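Local structure of potential RNA-dependent RNA polymerase (Human picobirnavirus, 5I62) at residues V104-K109 against N270-S275. The protein probably copies RNA from an RNA template in both transcription and genome replication of a small double-stranded RNA virus. Numbering follows the deposited sequence.
Sequences VPFDTK and NPTCQS
Phe-106 lays one edge of its ring against Thr-272 and Cys-273 in an apolar contact between the loop leading into helix 108-116 and the first turn of helix 271-284. Both belong to the viral polymerase region, helix 271-284 to its catalytic part. No hydrogen bond crosses between them; a methyl group and a sulfur meet the ring rim, and the methyl also rests on the loop backbone. Thr-272 turns its methyl to the loop: CG2 is anti to the backbone N, and it comes in at the ring edge, in the ring plane, 3.8 Å from Phe-106 CD1. The same methyl lies 3.6 Å from Val-104 O and meets Pro-105 CA, at 4.2 Å, so it sits in the angle between the loop backbone and the ring. Farther round the rim, Cys-273 SG stands 4.1 Å from Phe-106 CZ; from the ring centroid it lies 82° off the normal, an edge-on sulfur-aromatic contact. The hydroxyl of Thr-272 serves a separate purpose, its OG1 being hydrogen-bonded to Gln-103 OE1, which ties the helix to the residue just before the loop segment.

Each segment carries its own N-cap. Asn-270 OD1 accepts a nearly straight bond from Cys-273 N (3.0 Å, 167°) and a weak one from Thr-272 N, fixing the turn that presents the methyl and the sulfur. On the loop side, Asp-107 OD1 takes Lys-109 N at 2.8 Å, from above the carboxylate plane.

His-380 links the two sides: it stacks with Phe-106, its ND1 is hydrogen-bonded to Val-104 O, and its backbone O receives Asn-270 ND2. The Phe-106 ring is buried against Val-334, Val-337 and Leu-338, so the loop spans from the start of helix 271-284 to helix 327-345 before helix 108-116 begins.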
ATOM      1  N   VAL A 104     -13.281  20.533   8.509  1.00 20.13           N
ATOM      2  CA  VAL A 104     -13.167  21.924   8.075  1.00 24.32           C
ATOM      3  C   VAL A 104     -12.466  22.004   6.723  1.00 21.15           C
ATOM      4  O   VAL A 104     -11.707  21.101   6.354  1.00 19.58           O
ATOM      5  CB  VAL A 104     -12.441  22.789   9.124  1.00 24.66           C
ATOM      6  CG1 VAL A 104     -13.063  22.605  10.512  1.00 25.01           C
ATOM      7  CG2 VAL A 104     -10.957  22.466   9.145  1.00 22.33           C
ATOM      8  N   PRO A 105     -12.700  23.064   5.954  1.00 23.41           N
ATOM      9  CA  PRO A 105     -12.048  23.200   4.642  1.00 23.75           C
ATOM     10  C   PRO A 105     -10.540  23.334   4.780  1.00 23.38           C
ATOM     11  O   PRO A 105     -10.018  23.709   5.832  1.00 22.24           O
ATOM     12  CB  PRO A 105     -12.661  24.486   4.065  1.00 25.81           C
ATOM     13  CG  PRO A 105     -13.998  24.626   4.773  1.00 26.37           C
ATOM     14  CD  PRO A 105     -13.769  24.063   6.168  1.00 26.01           C
ATOM     15  N   PHE A 106      -9.842  23.027   3.689  1.00 19.94           N
ATOM     16  CA  PHE A 106      -8.391  23.150   3.636  1.00 23.20           C
ATOM     17  C   PHE A 106      -7.995  24.598   3.372  1.00 22.62           C
ATOM     18  O   PHE A 106      -8.703  25.333   2.682  1.00 22.79           O
ATOM     19  CB  PHE A 106      -7.812  22.271   2.526  1.00 19.80           C
ATOM     20  CG  PHE A 106      -7.696  20.808   2.876  1.00 19.57           C
ATOM     21  CD1 PHE A 106      -8.828  20.035   3.138  1.00 21.13           C
ATOM     22  CD2 PHE A 106      -6.456  20.192   2.874  1.00 17.46           C
ATOM     23  CE1 PHE A 106      -8.711  18.670   3.424  1.00 18.83           C
ATOM     24  CE2 PHE A 106      -6.328  18.843   3.148  1.00 21.32           C
ATOM     25  CZ  PHE A 106      -7.460  18.073   3.423  1.00 19.26           C
ATOM     26  N   ASP A 107      -6.843  25.002   3.921  1.00 22.74           N
ATOM     27  CA  ASP A 107      -6.300  26.329   3.622  1.00 21.25           C
ATOM     28  C   ASP A 107      -5.972  26.452   2.139  1.00 23.18           C
ATOM     29  O   ASP A 107      -5.200  25.660   1.595  1.00 21.61           O
ATOM     30  CB  ASP A 107      -5.045  26.599   4.453  1.00 23.30           C
ATOM     31  CG  ASP A 107      -4.643  28.077   4.446  1.00 29.27           C
ATOM     32  OD1 ASP A 107      -4.939  28.791   3.465  1.00 26.34           O
ATOM     33  OD2 ASP A 107      -4.054  28.532   5.441  1.00 32.29           O
ATOM     34  N   THR A 108      -6.554  27.464   1.495  1.00 21.00           N
ATOM     35  CA  THR A 108      -6.276  27.742   0.089  1.00 23.19           C
ATOM     36  C   THR A 108      -4.782  27.947  -0.177  1.00 25.90           C
ATOM     37  O   THR A 108      -4.278  27.574  -1.247  1.00 24.40           O
ATOM     38  CB  THR A 108      -7.092  28.974  -0.327  1.00 30.88           C
ATOM     39  OG1 THR A 108      -8.474  28.604  -0.407  1.00 38.03           O
ATOM     40  CG2 THR A 108      -6.641  29.523  -1.657  1.00 37.57           C
ATOM     41  N   LYS A 109      -4.058  28.537   0.784  1.00 24.13           N
ATOM     42  CA  LYS A 109      -2.624  28.765   0.605  1.00 25.36           C
ATOM     43  C   LYS A 109      -1.857  27.449   0.540  1.00 23.03           C
ATOM     44  O   LYS A 109      -0.864  27.333  -0.192  1.00 18.64           O
ATOM     45  CB  LYS A 109      -2.071  29.639   1.734  1.00 23.88           C
ATOM     46  CG  LYS A 109      -2.747  31.008   1.854  1.00 32.44           C
ATOM     47  CD  LYS A 109      -1.894  32.006   2.666  1.00 38.12           C
ATOM     48  CE  LYS A 109      -1.598  31.510   4.082  1.00 40.59           C
ATOM     49  NZ  LYS A 109      -0.689  32.441   4.859  1.00 54.86           N
ATOM     50  N   ASN A 270     -12.686  11.759   3.259  1.00 17.08           N
ATOM     51  CA  ASN A 270     -14.067  12.225   3.190  1.00 16.00           C
ATOM     52  C   ASN A 270     -14.241  13.198   2.019  1.00 15.11           C
ATOM     53  O   ASN A 270     -13.295  13.507   1.305  1.00 15.06           O
ATOM     54  CB  ASN A 270     -14.422  12.842   4.539  1.00 15.10           C
ATOM     55  CG  ASN A 270     -13.473  13.979   4.910  1.00 14.41           C
ATOM     56  OD1 ASN A 270     -13.154  14.833   4.085  1.00 16.61           O
ATOM     57  ND2 ASN A 270     -13.014  13.976   6.153  1.00 13.21           N
ATOM     58  N   PRO A 271     -15.460  13.712   1.795  1.00 15.02           N
ATOM     59  CA  PRO A 271     -15.678  14.588   0.634  1.00 15.48           C
ATOM     60  C   PRO A 271     -14.872  15.874   0.674  1.00 16.13           C
ATOM     61  O   PRO A 271     -14.632  16.459  -0.380  1.00 14.39           O
ATOM     62  CB  PRO A 271     -17.185  14.876   0.684  1.00 17.09           C
ATOM     63  CG  PRO A 271     -17.771  13.629   1.325  1.00 18.49           C
ATOM     64  CD  PRO A 271     -16.750  13.278   2.389  1.00 16.15           C
ATOM     65  N   THR A 272     -14.450  16.330   1.854  1.00 15.68           N
ATOM     66  CA  THR A 272     -13.572  17.490   1.894  1.00 16.76           C
ATOM     67  C   THR A 272     -12.209  17.139   1.314  1.00 16.48           C
ATOM     68  O   THR A 272     -11.694  17.849   0.442  1.00 17.60           O
ATOM     69  CB  THR A 272     -13.462  18.001   3.335  1.00 17.59           C
ATOM     70  OG1 THR A 272     -14.768  18.349   3.807  1.00 19.39           O
ATOM     71  CG2 THR A 272     -12.575  19.230   3.402  1.00 18.87           C
ATOM     72  N   CYS A 273     -11.633  16.017   1.757  1.00 12.24           N
ATOM     73  CA  CYS A 273     -10.381  15.534   1.181  1.00 16.03           C
ATOM     74  C   CYS A 273     -10.522  15.269  -0.312  1.00 15.79           C
ATOM     75  O   CYS A 273      -9.629  15.602  -1.098  1.00 14.62           O
ATOM     76  CB  CYS A 273      -9.917  14.261   1.881  1.00 16.34           C
ATOM     77  SG  CYS A 273      -9.506  14.485   3.604  1.00 21.74           S
ATOM     78  N   GLN A 274     -11.635  14.647  -0.715  1.00 15.94           N
ATOM     79  CA  GLN A 274     -11.846  14.323  -2.121  1.00 16.60           C
ATOM     80  C   GLN A 274     -11.836  15.584  -2.983  1.00 16.57           C
ATOM     81  O   GLN A 274     -11.285  15.594  -4.091  1.00 16.43           O
ATOM     82  CB  GLN A 274     -13.167  13.566  -2.285  1.00 16.02           C
ATOM     83  CG  GLN A 274     -13.218  12.193  -1.609  1.00 15.70           C
ATOM     84  CD  GLN A 274     -14.667  11.727  -1.337  1.00 16.98           C
ATOM     85  OE1 GLN A 274     -15.584  12.039  -2.102  1.00 16.74           O
ATOM     86  NE2 GLN A 274     -14.866  10.989  -0.232  1.00 14.68           N
ATOM     87  N   SER A 275     -12.450  16.667  -2.495  1.00 16.38           N
ATOM     88  CA  SER A 275     -12.511  17.862  -3.327  1.00 18.37           C
ATOM     89  C   SER A 275     -11.133  18.484  -3.500  1.00 17.22           C
ATOM     90  O   SER A 275     -10.888  19.154  -4.503  1.00 15.31           O
ATOM     91  CB  SER A 275     -13.493  18.880  -2.748  1.00 20.55           C
ATOM     92  OG  SER A 275     -13.005  19.333  -1.505  1.00 26.19           O
TER